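Local coordinates for protein Non-structural maintenance of chromosomes element 1 homolog (Xenopus laevis, PDB 7DG2) that probably acts, with a MAGE partner, as the RING-type E3 ubiquitin ligase of the SMC5-SMC6 complex, which serves DNA repair, at residues Gln193-Glu198 against Leu204-Ala209; Tyr172-Tyr177 against Ala181-Val186; Glu107-Ile110 against Phe116-Ser119; Lys150-Ile153 against Glu158-Leu161. All coordinates share one frame; numbering follows the deposited sequence.

Interaction 1 (Gln193-Glu198 against Leu204-Ala209); sequences QSQLCE and LHLQCA. With ZN (zinc ion), chain G; ZN (zinc ion), chain H.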
loop_
_atom_site.group_PDB
_atom_site.type_symbol
_atom_site.label_atom_id
_atom_site.label_comp_id
_atom_site.label_asym_id
_atom_site.label_seq_id
_atom_site.Cartn_x
_atom_site.Cartn_y
_atom_site.Cartn_z
ATOM N N GLN A 193 -12.943 15.811 16.205
ATOM C CA GLN A 193 -14.173 16.591 16.133
ATOM C C GLN A 193 -14.983 16.349 17.400
ATOM O O GLN A 193 -15.052 15.225 17.900
ATOM C CB GLN A 193 -14.992 16.216 14.898
ATOM C CG GLN A 193 -14.252 16.470 13.595
ATOM C CD GLN A 193 -15.099 16.169 12.381
ATOM O OE1 GLN A 193 -14.805 15.240 11.620
ATOM N NE2 GLN A 193 -16.149 16.956 12.183
ATOM N N SER A 194 -15.581 17.414 17.930
ATOM C CA SER A 194 -16.219 17.317 19.234
ATOM C C SER A 194 -17.193 18.469 19.399
ATOM O O SER A 194 -17.197 19.426 18.624
ATOM C CB SER A 194 -15.187 17.350 20.367
ATOM O OG SER A 194 -14.615 18.643 20.452
ATOM N N GLN A 195 -18.022 18.360 20.432
ATOM C CA GLN A 195 -18.732 19.501 20.992
ATOM C C GLN A 195 -18.040 19.900 22.288
ATOM O O GLN A 195 -17.782 19.049 23.143
ATOM C CB GLN A 195 -20.196 19.164 21.260
ATOM C CG GLN A 195 -21.015 18.936 20.014
ATOM C CD GLN A 195 -22.494 18.866 20.319
ATOM O OE1 GLN A 195 -22.889 18.662 21.469
ATOM N NE2 GLN A 195 -23.324 19.053 19.296
ATOM N N LEU A 196 -17.737 21.185 22.429
ATOM C CA LEU A 196 -17.030 21.693 23.595
ATOM C C LEU A 196 -17.989 22.451 24.501
ATOM O O LEU A 196 -18.855 23.191 24.023
ATOM C CB LEU A 196 -15.890 22.621 23.187
ATOM C CG LEU A 196 -14.786 22.017 22.321
ATOM C CD1 LEU A 196 -13.972 23.130 21.690
ATOM C CD2 LEU A 196 -13.912 21.104 23.181
ATOM N N CYS A 197 -17.832 22.272 25.811
ATOM C CA CYS A 197 -18.476 23.198 26.733
ATOM C C CYS A 197 -17.880 24.579 26.532
ATOM O O CYS A 197 -16.659 24.748 26.540
ATOM C CB CYS A 197 -18.298 22.749 28.181
ATOM S SG CYS A 197 -19.076 23.912 29.342
ATOM N N GLU A 198 -18.737 25.573 26.317
ATOM C CA GLU A 198 -18.198 26.902 26.081
ATOM C C GLU A 198 -17.839 27.610 27.373
ATOM O O GLU A 198 -17.195 28.665 27.325
ATOM C CB GLU A 198 -19.186 27.722 25.255
ATOM C CG GLU A 198 -19.539 27.015 23.949
ATOM C CD GLU A 198 -20.235 27.914 22.950
ATOM O OE1 GLU A 198 -19.757 27.997 21.797
ATOM O OE2 GLU A 198 -21.259 28.526 23.316
ATOM N N LEU A 204 -16.924 16.512 24.167
ATOM C CA LEU A 204 -17.619 15.250 23.953
ATOM C C LEU A 204 -17.604 14.935 22.465
ATOM O O LEU A 204 -17.770 15.838 21.645
ATOM C CB LEU A 204 -19.072 15.303 24.443
ATOM C CG LEU A 204 -19.318 15.300 25.951
ATOM C CD1 LEU A 204 -20.790 14.998 26.239
ATOM C CD2 LEU A 204 -18.417 14.286 26.618
ATOM N N HIS A 205 -17.406 13.663 22.115
ATOM C CA HIS A 205 -17.676 13.241 20.743
ATOM C C HIS A 205 -19.117 13.574 20.382
ATOM O O HIS A 205 -20.007 13.562 21.236
ATOM C CB HIS A 205 -17.469 11.738 20.562
ATOM C CG HIS A 205 -16.040 11.300 20.588
ATOM N ND1 HIS A 205 -15.529 10.504 21.591
ATOM C CD2 HIS A 205 -15.022 11.516 19.719
ATOM C CE1 HIS A 205 -14.252 10.259 21.346
ATOM N NE2 HIS A 205 -13.920 10.864 20.218
ATOM N N LEU A 206 -19.348 13.858 19.098
ATOM C CA LEU A 206 -20.707 14.172 18.664
ATOM C C LEU A 206 -21.651 13.007 18.925
ATOM O O LEU A 206 -22.786 13.209 19.373
ATOM C CB LEU A 206 -20.719 14.566 17.185
ATOM C CG LEU A 206 -20.840 16.075 16.951
ATOM C CD1 LEU A 206 -19.556 16.791 17.363
ATOM C CD2 LEU A 206 -21.206 16.395 15.503
ATOM N N GLN A 207 -21.195 11.776 18.670
ATOM C CA GLN A 207 -22.020 10.615 18.985
ATOM C C GLN A 207 -22.200 10.446 20.487
ATOM O O GLN A 207 -23.265 10.011 20.939
ATOM C CB GLN A 207 -21.414 9.345 18.386
ATOM C CG GLN A 207 -22.074 8.887 17.092
ATOM C CD GLN A 207 -21.305 9.324 15.858
ATOM O OE1 GLN A 207 -20.085 9.125 15.766
ATOM N NE2 GLN A 207 -22.011 9.928 14.902
ATOM N N CYS A 208 -21.179 10.782 21.275
ATOM C CA CYS A 208 -21.308 10.634 22.718
ATOM C C CYS A 208 -22.216 11.703 23.313
ATOM O O CYS A 208 -22.900 11.444 24.308
ATOM C CB CYS A 208 -19.928 10.662 23.371
ATOM S SG CYS A 208 -18.889 9.261 22.900
ATOM N N ALA A 209 -22.239 12.902 22.726
ATOM C CA ALA A 209 -23.183 13.919 23.182
ATOM C C ALA A 209 -24.620 13.489 22.911
ATOM O O ALA A 209 -25.502 13.686 23.756
ATOM C CB ALA A 209 -22.890 15.258 22.508
HETATM ZN ZN ZN G . -16.643 9.879 23.297
HETATM ZN ZN ZN H . -18.537 22.697 31.311
HETATM O O HOH W 1 -17.184 13.645 17.148
#
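Q195 and L204 face each other as an antiparallel hydrogen-bonded pair in the small two-stranded sheet of an atypical, zinc-binding RING-like domain, an example of a fold in which loops flanking short strands supply ligands for two zinc ions. Q195 N donates to L204 O at 2.8 Å, nearly in line with the carbonyl, and L204 N returns the bond to Q195 O at 2.9 Å.

The side chain of Q195 runs from this pair along the start of helix 206-212. Its CB lies 4.1 Å from L204 O. CG stands beside the backbone N (chi1 -68°) and meets the methyl CD1 of L206 at 3.7 Å, the two side chains crossing at about a right angle. Beyond CG the chain is extended, which carries the amide past L206, and OE1 packs 3.6 Å from the methyl CB of A209 while accepting a hydrogen bond from W228. One glutamine thus touches L206 and A209 in the first turn of the helix while its amide bonds to a later loop.

S194 comes close by its CB, which touches L204 O. H205, the N-cap residue, binds one zinc ion through ND1, together with C208 of the helix it caps; C184 and C187 complete that site. The NE2 of H205 is held by V190 O, which should fix the rotation of the ring. C197, at the other end of the strand, binds the second zinc ion. A water bridges the two segments, donating to Q193 O at 2.8 Å and accepting from L206 N at 2.9 Å.

Interaction 2 (Tyr172-Tyr177 against Ala181-Val186); sequences YIRNTY and AKICNV. With ZN (zinc ion), chain G.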
loop_
_atom_site.group_PDB
_atom_site.type_symbol
_atom_site.label_atom_id
_atom_site.label_comp_id
_atom_site.label_asym_id
_atom_site.label_seq_id
_atom_site.Cartn_x
_atom_site.Cartn_y
_atom_site.Cartn_z
ATOM N N TYR A 172 -0.395 7.472 20.809
ATOM C CA TYR A 172 0.642 8.452 20.522
ATOM C C TYR A 172 0.146 9.870 20.799
ATOM O O TYR A 172 0.833 10.672 21.442
ATOM C CB TYR A 172 1.090 8.299 19.072
ATOM C CG TYR A 172 2.072 9.329 18.622
ATOM C CD1 TYR A 172 3.436 9.145 18.804
ATOM C CD2 TYR A 172 1.638 10.498 18.017
ATOM C CE1 TYR A 172 4.338 10.099 18.386
ATOM C CE2 TYR A 172 2.526 11.454 17.603
ATOM C CZ TYR A 172 3.875 11.250 17.785
ATOM O OH TYR A 172 4.749 12.215 17.361
ATOM N N ILE A 173 -1.055 10.191 20.320
ATOM C CA ILE A 173 -1.625 11.523 20.539
ATOM C C ILE A 173 -1.855 11.774 22.024
ATOM O O ILE A 173 -1.552 12.858 22.539
ATOM C CB ILE A 173 -2.932 11.670 19.735
ATOM C CG1 ILE A 173 -2.635 11.747 18.235
ATOM C CG2 ILE A 173 -3.744 12.905 20.214
ATOM C CD1 ILE A 173 -3.871 11.555 17.347
ATOM N N ARG A 174 -2.417 10.786 22.729
ATOM C CA ARG A 174 -2.708 10.950 24.155
ATOM C C ARG A 174 -1.458 11.316 24.941
ATOM O O ARG A 174 -1.520 12.110 25.889
ATOM C CB ARG A 174 -3.316 9.663 24.718
ATOM C CG ARG A 174 -4.815 9.658 24.856
ATOM C CD ARG A 174 -5.239 8.584 25.855
ATOM N NE ARG A 174 -5.779 7.393 25.201
ATOM C CZ ARG A 174 -7.049 7.011 25.296
ATOM N NH1 ARG A 174 -7.902 7.725 26.024
ATOM N NH2 ARG A 174 -7.471 5.917 24.675
ATOM N N ASN A 175 -0.312 10.749 24.562
ATOM C CA ASN A 175 0.928 10.944 25.300
ATOM C C ASN A 175 1.746 12.118 24.783
ATOM O O ASN A 175 2.277 12.897 25.583
ATOM C CB ASN A 175 1.758 9.655 25.257
ATOM C CG ASN A 175 1.036 8.485 25.899
ATOM O OD1 ASN A 175 0.338 8.645 26.905
ATOM N ND2 ASN A 175 1.183 7.300 25.312
ATOM N N THR A 176 1.852 12.269 23.461
ATOM C CA THR A 176 2.649 13.350 22.893
ATOM C C THR A 176 1.972 14.704 23.066
ATOM O O THR A 176 2.657 15.730 23.166
ATOM C CB THR A 176 2.904 13.074 21.412
ATOM O OG1 THR A 176 3.643 11.857 21.284
ATOM C CG2 THR A 176 3.677 14.209 20.754
ATOM N N TYR A 177 0.644 14.734 23.093
ATOM C CA TYR A 177 -0.107 15.980 23.182
ATOM C C TYR A 177 -1.002 15.998 24.413
ATOM O O TYR A 177 -2.109 16.527 24.378
ATOM C CB TYR A 177 -0.947 16.202 21.925
ATOM C CG TYR A 177 -0.158 16.270 20.631
ATOM C CD1 TYR A 177 0.409 17.464 20.201
ATOM C CD2 TYR A 177 -0.005 15.147 19.830
ATOM C CE1 TYR A 177 1.118 17.537 19.017
ATOM C CE2 TYR A 177 0.703 15.207 18.642
ATOM C CZ TYR A 177 1.263 16.404 18.240
ATOM O OH TYR A 177 1.964 16.465 17.057
ATOM N N ALA A 181 -4.613 17.558 23.810
ATOM C CA ALA A 181 -5.536 16.685 23.097
ATOM C C ALA A 181 -6.870 16.613 23.829
ATOM O O ALA A 181 -6.916 16.542 25.059
ATOM C CB ALA A 181 -4.946 15.281 22.949
ATOM N N LYS A 182 -7.955 16.635 23.065
ATOM C CA LYS A 182 -9.290 16.506 23.637
ATOM C C LYS A 182 -9.539 15.052 24.016
ATOM O O LYS A 182 -9.432 14.159 23.166
ATOM C CB LYS A 182 -10.345 16.982 22.641
ATOM C CG LYS A 182 -10.253 18.465 22.268
ATOM C CD LYS A 182 -11.189 18.796 21.113
ATOM C CE LYS A 182 -10.964 20.215 20.598
ATOM N NZ LYS A 182 -9.565 20.468 20.123
ATOM N N ILE A 183 -9.878 14.813 25.282
ATOM C CA ILE A 183 -10.261 13.488 25.769
ATOM C C ILE A 183 -11.747 13.533 26.099
ATOM O O ILE A 183 -12.157 14.257 27.014
ATOM C CB ILE A 183 -9.440 13.078 27.001
ATOM C CG1 ILE A 183 -7.948 13.119 26.684
ATOM C CG2 ILE A 183 -9.844 11.689 27.479
ATOM C CD1 ILE A 183 -7.522 12.126 25.620
ATOM N N CYS A 184 -12.550 12.768 25.356
ATOM C CA CYS A 184 -14.004 12.806 25.514
ATOM C C CYS A 184 -14.401 12.513 26.955
ATOM O O CYS A 184 -13.947 11.534 27.551
ATOM C CB CYS A 184 -14.668 11.795 24.577
ATOM S SG CYS A 184 -16.478 11.707 24.746
ATOM N N ASN A 185 -15.250 13.372 27.522
ATOM C CA ASN A 185 -15.595 13.208 28.928
ATOM C C ASN A 185 -16.439 11.962 29.168
ATOM O O ASN A 185 -16.459 11.455 30.295
ATOM C CB ASN A 185 -16.318 14.457 29.444
ATOM C CG ASN A 185 -16.400 14.501 30.960
ATOM O OD1 ASN A 185 -15.396 14.728 31.642
ATOM N ND2 ASN A 185 -17.600 14.298 31.495
ATOM N N VAL A 186 -17.089 11.439 28.132
ATOM C CA VAL A 186 -17.961 10.272 28.268
ATOM C C VAL A 186 -17.204 8.970 28.027
ATOM O O VAL A 186 -17.248 8.054 28.853
ATOM C CB VAL A 186 -19.170 10.408 27.318
ATOM C CG1 VAL A 186 -19.863 9.066 27.123
ATOM C CG2 VAL A 186 -20.148 11.428 27.860
HETATM ZN ZN ZN G . -16.643 9.879 23.297
#
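A181 meets the end of helix 163-176 in the link between that helix and the zinc-binding RING-like domain. Its N donates to Y177 O at 2.8 Å, approaching almost head-on to the carbonyl (C=O...N angle 169°). The methyl CB of A181 packs 3.8 Å from CG2 of I173, one turn back in the helix, and less closely against CB of Y177.

Farther along, the tip of I183 reaches the helix: CD1 touches CG of R174 at 3.7 Å, so it is the aliphatic root of the arginine that makes the apolar contact. The two side chains cross at about a right angle. A bend in the R174 chain beyond CG accompanies the turn of its guanidinium to two partners, R188 O at NH1 and E170 in a salt bridge at NH2.

Behind this shell, V190 on the neighbouring strand packs against I173, R174 and I183 alike, while I110 of helix 96-111 backs I173 and Y177. K182 bonds through its backbone to A191 in a short, weakly bonded strand pair. Two residues on, C184 places SG on a zinc ion at 2.3 Å, and V186 N donates to that same sulfur at 3.5 Å.

Interaction 3 (Glu107-Ile110 against Phe116-Ser119); sequences ELII and FATS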
loop_
_atom_site.group_PDB
_atom_site.type_symbol
_atom_site.label_atom_id
_atom_site.label_comp_id
_atom_site.label_asym_id
_atom_site.label_seq_id
_atom_site.Cartn_x
_atom_site.Cartn_y
_atom_site.Cartn_z
ATOM N N GLU A 107 -0.932 18.580 14.745
ATOM C CA GLU A 107 -0.985 19.378 15.965
ATOM C C GLU A 107 -2.030 20.478 15.857
ATOM O O GLU A 107 -2.810 20.692 16.790
ATOM C CB GLU A 107 0.395 19.969 16.264
ATOM C CG GLU A 107 0.399 20.975 17.412
ATOM C CD GLU A 107 1.759 21.620 17.633
ATOM O OE1 GLU A 107 1.937 22.274 18.683
ATOM O OE2 GLU A 107 2.648 21.470 16.765
ATOM N N LEU A 108 -2.077 21.175 14.722
ATOM C CA LEU A 108 -3.092 22.215 14.549
ATOM C C LEU A 108 -4.501 21.621 14.556
ATOM O O LEU A 108 -5.429 22.207 15.125
ATOM C CB LEU A 108 -2.823 22.991 13.255
ATOM C CG LEU A 108 -3.712 24.191 12.956
ATOM C CD1 LEU A 108 -3.801 25.039 14.197
ATOM C CD2 LEU A 108 -3.089 24.981 11.806
ATOM N N ILE A 109 -4.679 20.456 13.926
ATOM C CA ILE A 109 -5.977 19.781 13.946
ATOM C C ILE A 109 -6.379 19.439 15.377
ATOM O O ILE A 109 -7.531 19.633 15.779
ATOM C CB ILE A 109 -5.923 18.533 13.049
ATOM C CG1 ILE A 109 -6.018 18.953 11.578
ATOM C CG2 ILE A 109 -6.986 17.526 13.452
ATOM C CD1 ILE A 109 -5.468 17.903 10.589
ATOM N N ILE A 110 -5.427 18.965 16.174
ATOM C CA ILE A 110 -5.708 18.594 17.561
ATOM C C ILE A 110 -6.071 19.826 18.384
ATOM O O ILE A 110 -6.977 19.787 19.228
ATOM C CB ILE A 110 -4.493 17.855 18.153
ATOM C CG1 ILE A 110 -4.340 16.484 17.501
ATOM C CG2 ILE A 110 -4.615 17.726 19.668
ATOM C CD1 ILE A 110 -3.008 15.827 17.805
ATOM N N PHE A 116 -10.496 20.740 12.127
ATOM C CA PHE A 116 -10.007 20.856 10.758
ATOM C C PHE A 116 -8.927 21.932 10.661
ATOM O O PHE A 116 -8.950 22.919 11.403
ATOM C CB PHE A 116 -11.143 21.183 9.793
ATOM C CG PHE A 116 -12.061 20.017 9.518
ATOM C CD1 PHE A 116 -13.042 19.663 10.430
ATOM C CD2 PHE A 116 -11.942 19.289 8.341
ATOM C CE1 PHE A 116 -13.896 18.586 10.178
ATOM C CE2 PHE A 116 -12.794 18.204 8.084
ATOM C CZ PHE A 116 -13.761 17.862 9.001
ATOM N N ALA A 117 -7.977 21.727 9.744
ATOM C CA ALA A 117 -7.013 22.753 9.354
ATOM C C ALA A 117 -7.328 23.218 7.937
ATOM O O ALA A 117 -7.751 22.421 7.099
ATOM C CB ALA A 117 -5.576 22.221 9.427
ATOM N N THR A 118 -7.171 24.514 7.672
ATOM C CA THR A 118 -7.449 25.032 6.339
ATOM C C THR A 118 -6.200 24.957 5.468
ATOM O O THR A 118 -5.086 24.837 5.964
ATOM C CB THR A 118 -7.895 26.486 6.405
ATOM O OG1 THR A 118 -6.824 27.239 6.989
ATOM C CG2 THR A 118 -9.128 26.637 7.280
ATOM N N SER A 119 -6.397 25.063 4.152
ATOM C CA SER A 119 -5.252 25.093 3.239
ATOM C C SER A 119 -4.266 26.205 3.587
ATOM O O SER A 119 -3.048 25.985 3.597
ATOM C CB SER A 119 -5.722 25.250 1.793
ATOM O OG SER A 119 -6.387 24.076 1.352
#
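I109, in the last turns of helix 96-111, faces F116 and A117 at the start of the short strand 117-118 with its CA 5.2 Å from that of F116, and no hydrogen bond joins the two backbones. The chain has turned back after the helix, laying the strand beside it as a helix-strand packing.

The side chain of I109 does most of the touching. Its CG1 stands beside the backbone N (chi1 -77°), and this rotation brings it to 3.9 Å from both the N and the CB of A117, with the carbonyl carbon of F116 slightly farther off. A117 points its methyl toward the helix. L108 meets the same methyl more loosely through CD2, at 4.4 Å, so two successive helical residues share one small partner.

The F116 side chain starts out away from the helix and packs on E158 and T160 of the neighbouring strand 158-161 and on Q193. T118 faces away as well, capping the N-terminus of helix 119-128 with its OG1, while S121 and L125 of that helix pack on L108. A117 is also bonded through its backbone to Y159, which secures the strand at the sheet edge.

With only methyl and methylene groups meeting the methyl and backbone of A117, cohesion here probably rests on shape and on exclusion of water; the polar backbone of A117 is served by the neighbouring strand, not by the helix.

Interaction 4 (Lys150-Ile153 against Glu158-Leu161); sequences KWLI and EYTL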
loop_
_atom_site.group_PDB
_atom_site.type_symbol
_atom_site.label_atom_id
_atom_site.label_comp_id
_atom_site.label_asym_id
_atom_site.label_seq_id
_atom_site.Cartn_x
_atom_site.Cartn_y
_atom_site.Cartn_z
ATOM N N LYS A 150 -5.220 7.825 3.070
ATOM C CA LYS A 150 -6.132 7.784 4.215
ATOM C C LYS A 150 -5.423 8.114 5.530
ATOM O O LYS A 150 -5.702 7.522 6.572
ATOM C CB LYS A 150 -6.850 6.431 4.292
ATOM C CG LYS A 150 -7.783 6.227 3.121
ATOM C CD LYS A 150 -8.340 4.816 3.121
ATOM C CE LYS A 150 -9.634 4.738 2.332
ATOM N NZ LYS A 150 -9.649 5.676 1.182
ATOM N N TRP A 151 -4.515 9.094 5.499
ATOM C CA TRP A 151 -4.033 9.705 6.735
ATOM C C TRP A 151 -4.809 10.969 7.062
ATOM O O TRP A 151 -5.071 11.245 8.235
ATOM C CB TRP A 151 -2.531 10.040 6.653
ATOM C CG TRP A 151 -1.723 8.799 6.442
ATOM C CD1 TRP A 151 -0.936 8.499 5.357
ATOM C CD2 TRP A 151 -1.680 7.661 7.306
ATOM N NE1 TRP A 151 -0.392 7.237 5.510
ATOM C CE2 TRP A 151 -0.835 6.703 6.695
ATOM C CE3 TRP A 151 -2.272 7.353 8.536
ATOM C CZ2 TRP A 151 -0.565 5.456 7.281
ATOM C CZ3 TRP A 151 -2.007 6.103 9.117
ATOM C CH2 TRP A 151 -1.153 5.177 8.489
ATOM N N LEU A 152 -5.226 11.698 6.044
ATOM C CA LEU A 152 -6.079 12.863 6.217
ATOM C C LEU A 152 -7.375 12.646 5.453
ATOM O O LEU A 152 -7.444 11.855 4.510
ATOM C CB LEU A 152 -5.391 14.143 5.712
ATOM C CG LEU A 152 -4.110 14.593 6.413
ATOM C CD1 LEU A 152 -3.572 15.866 5.774
ATOM C CD2 LEU A 152 -4.349 14.782 7.903
ATOM N N ILE A 153 -8.411 13.354 5.889
ATOM C CA ILE A 153 -9.681 13.468 5.185
ATOM C C ILE A 153 -9.783 14.914 4.743
ATOM O O ILE A 153 -9.547 15.813 5.556
ATOM C CB ILE A 153 -10.869 13.128 6.101
ATOM C CG1 ILE A 153 -11.073 11.631 6.217
ATOM C CG2 ILE A 153 -12.144 13.814 5.612
ATOM C CD1 ILE A 153 -12.214 11.328 7.127
ATOM N N GLU A 158 -10.265 21.870 3.475
ATOM C CA GLU A 158 -10.028 21.718 4.904
ATOM C C GLU A 158 -9.756 20.250 5.193
ATOM O O GLU A 158 -10.279 19.367 4.508
ATOM C CB GLU A 158 -11.211 22.228 5.738
ATOM C CG GLU A 158 -11.564 23.662 5.380
ATOM C CD GLU A 158 -12.500 24.330 6.370
ATOM O OE1 GLU A 158 -12.455 23.987 7.571
ATOM O OE2 GLU A 158 -13.278 25.207 5.940
ATOM N N TYR A 159 -8.917 20.004 6.190
ATOM C CA TYR A 159 -8.384 18.671 6.442
ATOM C C TYR A 159 -8.548 18.295 7.902
ATOM O O TYR A 159 -8.262 19.095 8.793
ATOM C CB TYR A 159 -6.898 18.606 6.075
ATOM C CG TYR A 159 -6.662 18.881 4.615
ATOM C CD1 TYR A 159 -6.513 20.190 4.147
ATOM C CD2 TYR A 159 -6.625 17.840 3.692
ATOM C CE1 TYR A 159 -6.329 20.443 2.817
ATOM C CE2 TYR A 159 -6.429 18.093 2.344
ATOM C CZ TYR A 159 -6.284 19.399 1.920
ATOM O OH TYR A 159 -6.086 19.686 0.593
ATOM N N THR A 160 -8.975 17.056 8.144
ATOM C CA THR A 160 -8.932 16.493 9.482
ATOM C C THR A 160 -8.214 15.145 9.405
ATOM O O THR A 160 -7.862 14.665 8.323
ATOM C CB THR A 160 -10.349 16.359 10.084
ATOM O OG1 THR A 160 -10.257 16.035 11.482
ATOM C CG2 THR A 160 -11.138 15.281 9.354
ATOM N N LEU A 161 -7.960 14.553 10.564
ATOM C CA LEU A 161 -7.340 13.235 10.598
ATOM C C LEU A 161 -8.332 12.188 10.117
ATOM O O LEU A 161 -9.509 12.218 10.485
ATOM C CB LEU A 161 -6.888 12.887 12.016
ATOM C CG LEU A 161 -5.866 13.789 12.684
ATOM C CD1 LEU A 161 -5.466 13.180 14.011
ATOM C CD2 LEU A 161 -4.656 13.977 11.786
#
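The beta hairpin of strands 152-155 and 158-161, part of a three-stranded antiparallel sheet in a family assigned to the helix-turn-helix clan, brings I153 opposite T160 as a hydrogen-bonded pair. I153 N donates to T160 O at 2.8 Å, almost straight at the hydrogen (171°) though the donor is tilted from the carbonyl plane; T160 N answers to I153 O at 2.9 Å, in the plane. Two CA-H...O contacts supplement them, the closer from Y159 CA to I153 O at 3.2 Å.

I153 and T160 lie side by side on one face, CB of the isoleucine 3.9 Å from CG2 of the threonine. With OG1 anti to the backbone N (chi1 -169°), T160 directs its hydroxyl to G115 O and offers the methyl to I153. L152 divides its branches: CD2 packs at 4.0 Å against CD2 of L161, while CD1 meets CD2 of the Y159 ring at 4.2 Å.

Helix 136-148 supports L152 and Y159 through L143, and helix 96-111 adds F102 against L152 and I109 against T160 and L161. Helix 163-176 packs on L161 with I166 and I173, while strand 117-118 borders strand 158-161 on the side away from strand 152-155.

The four contacts illustrate how the helix-and-sheet part of the Nse1 family region, of the helix-turn-helix clan, passes into a zinc-binding domain. Along the chain they follow in the order 3, 4, 2, 1, each closing before the next opens. Interactions 3 and 4 are the nearest pair, with centres 9 Å apart, and share a sheet in which strand 158-161 lies between strands 117-118 and 152-155. Helix 163-176 follows that sheet directly, and its end forms interaction 2, centred 16 Å from interaction 3 and 14 Å from interaction 1. Interactions 1 and 2 contribute ligands to one zinc ion. K182 and Q193 reach back to interaction 3, consistent with the RING-like domain resting against the helix-and-sheet part.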